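Local atomic coordinates of capsular polysaccharide biosynthesis protein (Vibrio cholerae, PDB entry 1XPJ), a protein that is of unknown function but is probably a phosphatase-like hydrolase of the haloacid dehalogenase superfamily, perhaps acting in capsular polysaccharide biosynthesis. Residues Gln32-Tyr36 against Phe107-Leu112; Glu42-Ala48 against Asp81-Lys87. All blocks are in the same frame, centred on the assembly; numbering follows the deposited sequence.

Interaction 1 (Gln32-Tyr36 against Phe107-Leu112)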
loop_
_atom_site.group_PDB
_atom_site.type_symbol
_atom_site.label_atom_id
_atom_site.label_comp_id
_atom_site.label_asym_id
_atom_site.label_seq_id
_atom_site.Cartn_x
_atom_site.Cartn_y
_atom_site.Cartn_z
ATOM N N GLN A 32 -16.026 17.647 17.391
ATOM C CA GLN A 32 -16.286 16.314 17.915
ATOM C C GLN A 32 -15.012 15.437 17.903
ATOM O O GLN A 32 -14.787 14.666 18.833
ATOM C CB GLN A 32 -17.469 15.658 17.205
ATOM C CG GLN A 32 -18.005 14.420 17.921
ATOM C CD GLN A 32 -18.960 14.735 19.063
ATOM O OE1 GLN A 32 -18.609 15.454 19.992
ATOM N NE2 GLN A 32 -20.170 14.196 18.994
ATOM N N LEU A 33 -14.175 15.585 16.876
ATOM C CA LEU A 33 -12.879 14.900 16.819
ATOM C C LEU A 33 -12.019 15.250 18.036
ATOM O O LEU A 33 -11.342 14.384 18.593
ATOM C CB LEU A 33 -12.121 15.244 15.520
ATOM C CG LEU A 33 -11.470 14.177 14.652
ATOM C CD1 LEU A 33 -12.368 12.962 14.509
ATOM C CD2 LEU A 33 -11.159 14.768 13.286
ATOM N N ARG A 34 -12.047 16.520 18.440
ATOM C CA ARG A 34 -11.313 16.990 19.627
ATOM C C ARG A 34 -11.778 16.300 20.928
ATOM O O ARG A 34 -10.958 15.939 21.787
ATOM C CB ARG A 34 -11.447 18.512 19.772
ATOM C CG ARG A 34 -10.685 19.328 18.737
ATOM C CD ARG A 34 -10.266 20.708 19.228
ATOM N NE ARG A 34 -9.768 21.543 18.138
ATOM C CZ ARG A 34 -10.497 22.437 17.474
ATOM N NH1 ARG A 34 -11.774 22.631 17.778
ATOM N NH2 ARG A 34 -9.947 23.138 16.494
ATOM N N GLU A 35 -13.093 16.129 21.072
ATOM C CA GLU A 35 -13.663 15.491 22.257
ATOM C C GLU A 35 -13.274 14.014 22.326
ATOM O O GLU A 35 -12.967 13.504 23.404
ATOM C CB GLU A 35 -15.187 15.627 22.286
ATOM C CG GLU A 35 -15.667 17.064 22.387
ATOM C CD GLU A 35 -16.507 17.323 23.623
ATOM O OE1 GLU A 35 -17.507 18.070 23.505
ATOM O OE2 GLU A 35 -16.173 16.795 24.713
ATOM N N TYR A 36 -13.290 13.339 21.174
ATOM C CA TYR A 36 -12.855 11.948 21.096
ATOM C C TYR A 36 -11.354 11.784 21.346
ATOM O O TYR A 36 -10.940 10.823 22.003
ATOM C CB TYR A 36 -13.257 11.303 19.764
ATOM C CG TYR A 36 -14.684 10.800 19.753
ATOM C CD1 TYR A 36 -15.762 11.695 19.625
ATOM C CD2 TYR A 36 -14.967 9.438 19.859
ATOM C CE1 TYR A 36 -17.063 11.253 19.615
ATOM C CE2 TYR A 36 -16.284 8.985 19.844
ATOM C CZ TYR A 36 -17.323 9.903 19.719
ATOM O OH TYR A 36 -18.617 9.478 19.702
ATOM N N PHE A 107 -22.118 11.362 13.583
ATOM C CA PHE A 107 -20.971 11.507 14.475
ATOM C C PHE A 107 -21.023 12.804 15.278
ATOM O O PHE A 107 -20.582 12.853 16.428
ATOM C CB PHE A 107 -19.674 11.472 13.649
ATOM C CG PHE A 107 -18.410 11.767 14.443
ATOM C CD1 PHE A 107 -17.961 10.891 15.433
ATOM C CD2 PHE A 107 -17.651 12.911 14.169
ATOM C CE1 PHE A 107 -16.768 11.152 16.156
ATOM C CE2 PHE A 107 -16.454 13.175 14.879
ATOM C CZ PHE A 107 -16.017 12.297 15.875
ATOM N N ALA A 108 -21.533 13.851 14.639
ATOM C CA ALA A 108 -21.599 15.181 15.233
ATOM C C ALA A 108 -22.707 15.282 16.269
ATOM O O ALA A 108 -22.584 16.043 17.226
ATOM C CB ALA A 108 -21.799 16.242 14.145
ATOM N N SER A 109 -23.781 14.518 16.079
ATOM C CA SER A 109 -24.988 14.694 16.878
ATOM C C SER A 109 -25.244 13.601 17.927
ATOM O O SER A 109 -26.167 13.717 18.726
ATOM C CB SER A 109 -26.200 14.819 15.955
ATOM O OG SER A 109 -26.411 13.594 15.276
ATOM N N MET A 110 -24.432 12.546 17.926
ATOM C CA MET A 110 -24.611 11.449 18.878
ATOM C C MET A 110 -23.409 11.317 19.803
ATOM O O MET A 110 -22.287 11.617 19.396
ATOM C CB MET A 110 -24.811 10.114 18.165
ATOM C CG MET A 110 -26.043 10.011 17.260
ATOM S SD MET A 110 -25.940 8.512 16.270
ATOM C CE MET A 110 -27.188 8.896 15.045
ATOM N N ASN A 111 -23.658 10.859 21.034
ATOM C CA ASN A 111 -22.587 10.496 21.967
ATOM C C ASN A 111 -22.078 9.074 21.737
ATOM O O ASN A 111 -22.646 8.326 20.929
ATOM C CB ASN A 111 -22.992 10.717 23.438
ATOM C CG ASN A 111 -24.222 9.900 23.861
ATOM O OD1 ASN A 111 -24.304 8.689 23.623
ATOM N ND2 ASN A 111 -25.171 10.567 24.513
ATOM N N LEU A 112 -21.007 8.710 22.444
ATOM C CA LEU A 112 -20.376 7.397 22.305
ATOM C C LEU A 112 -21.344 6.247 22.580
ATOM O O LEU A 112 -21.402 5.296 21.797
ATOM C CB LEU A 112 -19.115 7.283 23.183
ATOM C CG LEU A 112 -17.850 6.637 22.586
ATOM C CD1 LEU A 112 -17.140 5.779 23.627
ATOM C CD2 LEU A 112 -18.107 5.820 21.309
#

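Interaction 2 (Glu42-Ala48 against Asp81-Lys87)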
loop_
_atom_site.group_PDB
_atom_site.type_symbol
_atom_site.label_atom_id
_atom_site.label_comp_id
_atom_site.label_asym_id
_atom_site.label_seq_id
_atom_site.Cartn_x
_atom_site.Cartn_y
_atom_site.Cartn_z
ATOM N N GLU A 42 -7.222 7.664 18.959
ATOM C CA GLU A 42 -6.282 8.120 17.955
ATOM C C GLU A 42 -7.047 8.517 16.698
ATOM O O GLU A 42 -8.025 7.849 16.338
ATOM C CB GLU A 42 -5.297 7.006 17.619
ATOM C CG GLU A 42 -4.420 6.553 18.788
ATOM C CD GLU A 42 -3.708 5.231 18.502
ATOM O OE1 GLU A 42 -3.154 5.083 17.386
ATOM O OE2 GLU A 42 -3.706 4.329 19.380
ATOM N N ILE A 43 -6.615 9.589 16.025
ATOM C CA ILE A 43 -7.331 10.076 14.850
ATOM C C ILE A 43 -6.537 9.795 13.563
ATOM O O ILE A 43 -5.418 10.305 13.387
ATOM C CB ILE A 43 -7.602 11.607 14.961
ATOM C CG1 ILE A 43 -8.170 12.028 16.344
ATOM C CG2 ILE A 43 -8.398 12.107 13.737
ATOM C CD1 ILE A 43 -9.590 11.640 16.663
ATOM N N VAL A 44 -7.124 9.019 12.655
ATOM C CA VAL A 44 -6.470 8.686 11.385
ATOM C C VAL A 44 -7.248 9.308 10.217
ATOM O O VAL A 44 -8.385 8.918 9.945
ATOM C CB VAL A 44 -6.355 7.143 11.183
ATOM C CG1 VAL A 44 -5.753 6.801 9.812
ATOM C CG2 VAL A 44 -5.541 6.479 12.318
ATOM N N ILE A 45 -6.645 10.271 9.536
ATOM C CA ILE A 45 -7.244 10.832 8.349
ATOM C C ILE A 45 -6.892 9.891 7.183
ATOM O O ILE A 45 -5.722 9.605 6.942
ATOM C CB ILE A 45 -6.718 12.282 8.086
ATOM C CG1 ILE A 45 -6.674 13.126 9.367
ATOM C CG2 ILE A 45 -7.491 12.965 6.944
ATOM C CD1 ILE A 45 -8.001 13.434 10.018
ATOM N N SER A 46 -7.912 9.397 6.490
ATOM C CA SER A 46 -7.750 8.424 5.419
ATOM C C SER A 46 -8.507 8.990 4.248
ATOM O O SER A 46 -9.683 9.294 4.388
ATOM C CB SER A 46 -8.398 7.113 5.848
ATOM O OG SER A 46 -7.831 5.995 5.197
ATOM N N THR A 47 -7.869 9.171 3.104
ATOM C CA THR A 47 -8.532 9.881 2.011
ATOM C C THR A 47 -8.181 9.343 0.638
ATOM O O THR A 47 -7.038 8.939 0.393
ATOM C CB THR A 47 -8.219 11.401 2.076
ATOM O OG1 THR A 47 -8.700 12.054 0.885
ATOM C CG2 THR A 47 -6.704 11.643 2.038
ATOM N N ALA A 48 -9.177 9.350 -0.253
ATOM C CA ALA A 48 -9.008 9.038 -1.677
ATOM C C ALA A 48 -8.647 10.264 -2.542
ATOM O O ALA A 48 -8.601 10.162 -3.780
ATOM C CB ALA A 48 -10.257 8.365 -2.216
ATOM N N ASP A 81 -3.280 11.915 14.375
ATOM C CA ASP A 81 -2.100 11.115 14.675
ATOM C C ASP A 81 -1.520 10.425 13.453
ATOM O O ASP A 81 -0.351 10.075 13.463
ATOM C CB ASP A 81 -2.439 10.064 15.709
ATOM C CG ASP A 81 -2.939 10.666 16.974
ATOM O OD1 ASP A 81 -2.103 11.174 17.752
ATOM O OD2 ASP A 81 -4.148 10.687 17.267
ATOM N N GLU A 82 -2.332 10.217 12.415
ATOM C CA GLU A 82 -1.863 9.595 11.173
ATOM C C GLU A 82 -2.559 10.207 9.973
ATOM O O GLU A 82 -3.701 10.638 10.088
ATOM C CB GLU A 82 -2.151 8.088 11.152
ATOM C CG GLU A 82 -1.269 7.221 12.042
ATOM C CD GLU A 82 -1.738 5.776 12.067
ATOM O OE1 GLU A 82 -2.311 5.313 11.045
ATOM O OE2 GLU A 82 -1.530 5.091 13.088
ATOM N N ILE A 83 -1.869 10.252 8.834
ATOM C CA ILE A 83 -2.520 10.500 7.560
ATOM C C ILE A 83 -2.225 9.347 6.601
ATOM O O ILE A 83 -1.088 8.885 6.512
ATOM C CB ILE A 83 -2.088 11.830 6.920
ATOM C CG1 ILE A 83 -2.158 12.978 7.923
ATOM C CG2 ILE A 83 -2.969 12.129 5.722
ATOM C CD1 ILE A 83 -1.517 14.271 7.400
ATOM N N LEU A 84 -3.265 8.897 5.899
ATOM C CA LEU A 84 -3.190 7.768 4.997
ATOM C C LEU A 84 -3.820 8.217 3.684
ATOM O O LEU A 84 -4.964 8.651 3.669
ATOM C CB LEU A 84 -3.972 6.579 5.580
ATOM C CG LEU A 84 -3.458 5.808 6.823
ATOM C CD1 LEU A 84 -4.376 4.624 7.104
ATOM C CD2 LEU A 84 -2.014 5.310 6.664
ATOM N N VAL A 85 -3.067 8.134 2.592
ATOM C CA VAL A 85 -3.600 8.478 1.281
ATOM C C VAL A 85 -3.751 7.170 0.518
ATOM O O VAL A 85 -3.339 6.133 1.020
ATOM C CB VAL A 85 -2.697 9.475 0.525
ATOM C CG1 VAL A 85 -2.840 10.857 1.089
ATOM C CG2 VAL A 85 -1.221 9.021 0.549
ATOM N N GLY A 86 -4.359 7.211 -0.670
ATOM C CA GLY A 86 -4.479 6.020 -1.491
ATOM C C GLY A 86 -5.691 5.145 -1.176
ATOM O O GLY A 86 -5.762 3.982 -1.588
ATOM N N LYS A 87 -6.646 5.698 -0.440
ATOM C CA LYS A 87 -7.935 5.048 -0.205
ATOM C C LYS A 87 -8.567 4.783 -1.574
ATOM O O LYS A 87 -8.473 5.634 -2.472
ATOM C CB LYS A 87 -8.835 5.996 0.590
ATOM C CG LYS A 87 -10.020 5.338 1.268
ATOM C CD LYS A 87 -11.115 6.364 1.546
ATOM C CE LYS A 87 -12.262 5.757 2.326
ATOM N NZ LYS A 87 -13.110 6.823 2.922
HETATM O O HOH W 1 -1.477 6.260 15.462
HETATM O O HOH W 2 -5.268 9.776 -1.641
#

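Interaction 1 (Gln32-Tyr36 against Phe107-Leu112)
Gln32 makes the one hydrogen bond of this contact, and it does so with backbone: its NE2 donates to Phe107 O over 2.9 Å, nearly straight at 164°. The bond lies in the carbonyl plane, and the acceptor sits almost within the plane of the Gln32 amide, so a well-directed N-H holds the amide in its rotation. Phe107 O belongs to the last turn of helix 104-109. Met110 O is also close to NE2, but the angle there is too poor for a bond.

The stem of the same side chain supplies a CH-pi contact. With CG swung anti to the backbone N (chi1 -166°) and the chain then bent at chi2, CG lies over one face of the Phe107 ring, 3.7 Å from its centroid. The amide plane stands steeply to that ring, which lets one residue both cover the ring and reach the carbonyl of Phe107.

Apolar packing does the rest. Phe107 CE1 lies over a face of the Tyr36 ring, 3.5 Å from Tyr36 CE1, with the two rings oblique at 42°. Leu33 CD1 touches Phe107 CZ at 4.0 Å. Farther along, Leu112 CG approaches Tyr36 CE2 to 3.9 Å, where the chain starts helix 112-120; Asn111, at its N-cap, turns its OD1 to Glu114 N. Leu4 of strand 3-6 touches both Tyr36 and Phe107, and Phe95 and Ile97 of the second subunit pack on these same two residues.

Helix 27-38 is thus joined to the end of helix 104-109 and the turn into helix 112-120 by apolar packing around two rings, with a single directed polar tie. Tyr36 OH, buried here without a hydrogen-bonding partner, probably carries some desolvation cost, leaving the ring to contribute mainly through its carbon surface.

Interaction 2 (Glu42-Ala48 against Asp81-Lys87)
Asp81 holds both the N-H and the C=O of Ile43: its OD2 takes Ile43 N at 3.0 Å through the anti lone pair, while its own N donates to Ile43 O. That oxygen also receives Glu82 N, so two consecutive amides share it where the parallel pairing begins. Glu82 O answers to Ile45 N, and its side chain runs beside Val44, with Glu82 OE1 3.7 Å from Val44 CG2. A water donates to both Glu82 OE2 and Glu42 OE1, bridging two like charges 4.6 Å apart; OE2 is also bound by Asn57 of the third subunit.

Ile83 turns to the other face, against helix 66-75, which precedes this strand in a beta-alpha-beta crossover, as in the Rossmann-like HAD core. Leu84 N reaches Ile45 O at 2.8 Å, Leu84 O takes Thr47 N, and Leu84 CD1 packs on Val44 CG1 at 3.7 Å. Beyond Val85, a water accepts from Gly86 N and donates to Thr47 O. Lys87 N adds a weak bond to that oxygen, and NZ pairs with Asp98 of the second subunit.

Regular backbone bonds therefore fix the register, whereas the Asp81 carboxylate and a water tie its start, and a second water and the weak Lys87 bond its far end.

Overall arrangement
Interactions 1 and 2 lie about 18 Å apart between centres, yet they meet through Leu33 CG and Ile43 CD1, 3.7 Å from each other. Helix 27-38 leads directly into strand 42-47, and interaction 2 is nested in the chain loop that interaction 1 closes. The strand pair belongs to a three-stranded parallel sheet, with strand 42-47 in the middle, and the helices of interaction 1 pack beside strand 3-6. Asp7, Asp9 and Thr11 fit the HAD-type DxDx(T/V) pattern at the end of that strand, where the active site probably lies: Lys87 NZ makes a long, weak ion pair with Asp7, and Phe107 lies near the pattern. A bound tartrate, probably from the crystallisation liquor, is about 5 Å from the Ala48 side chain.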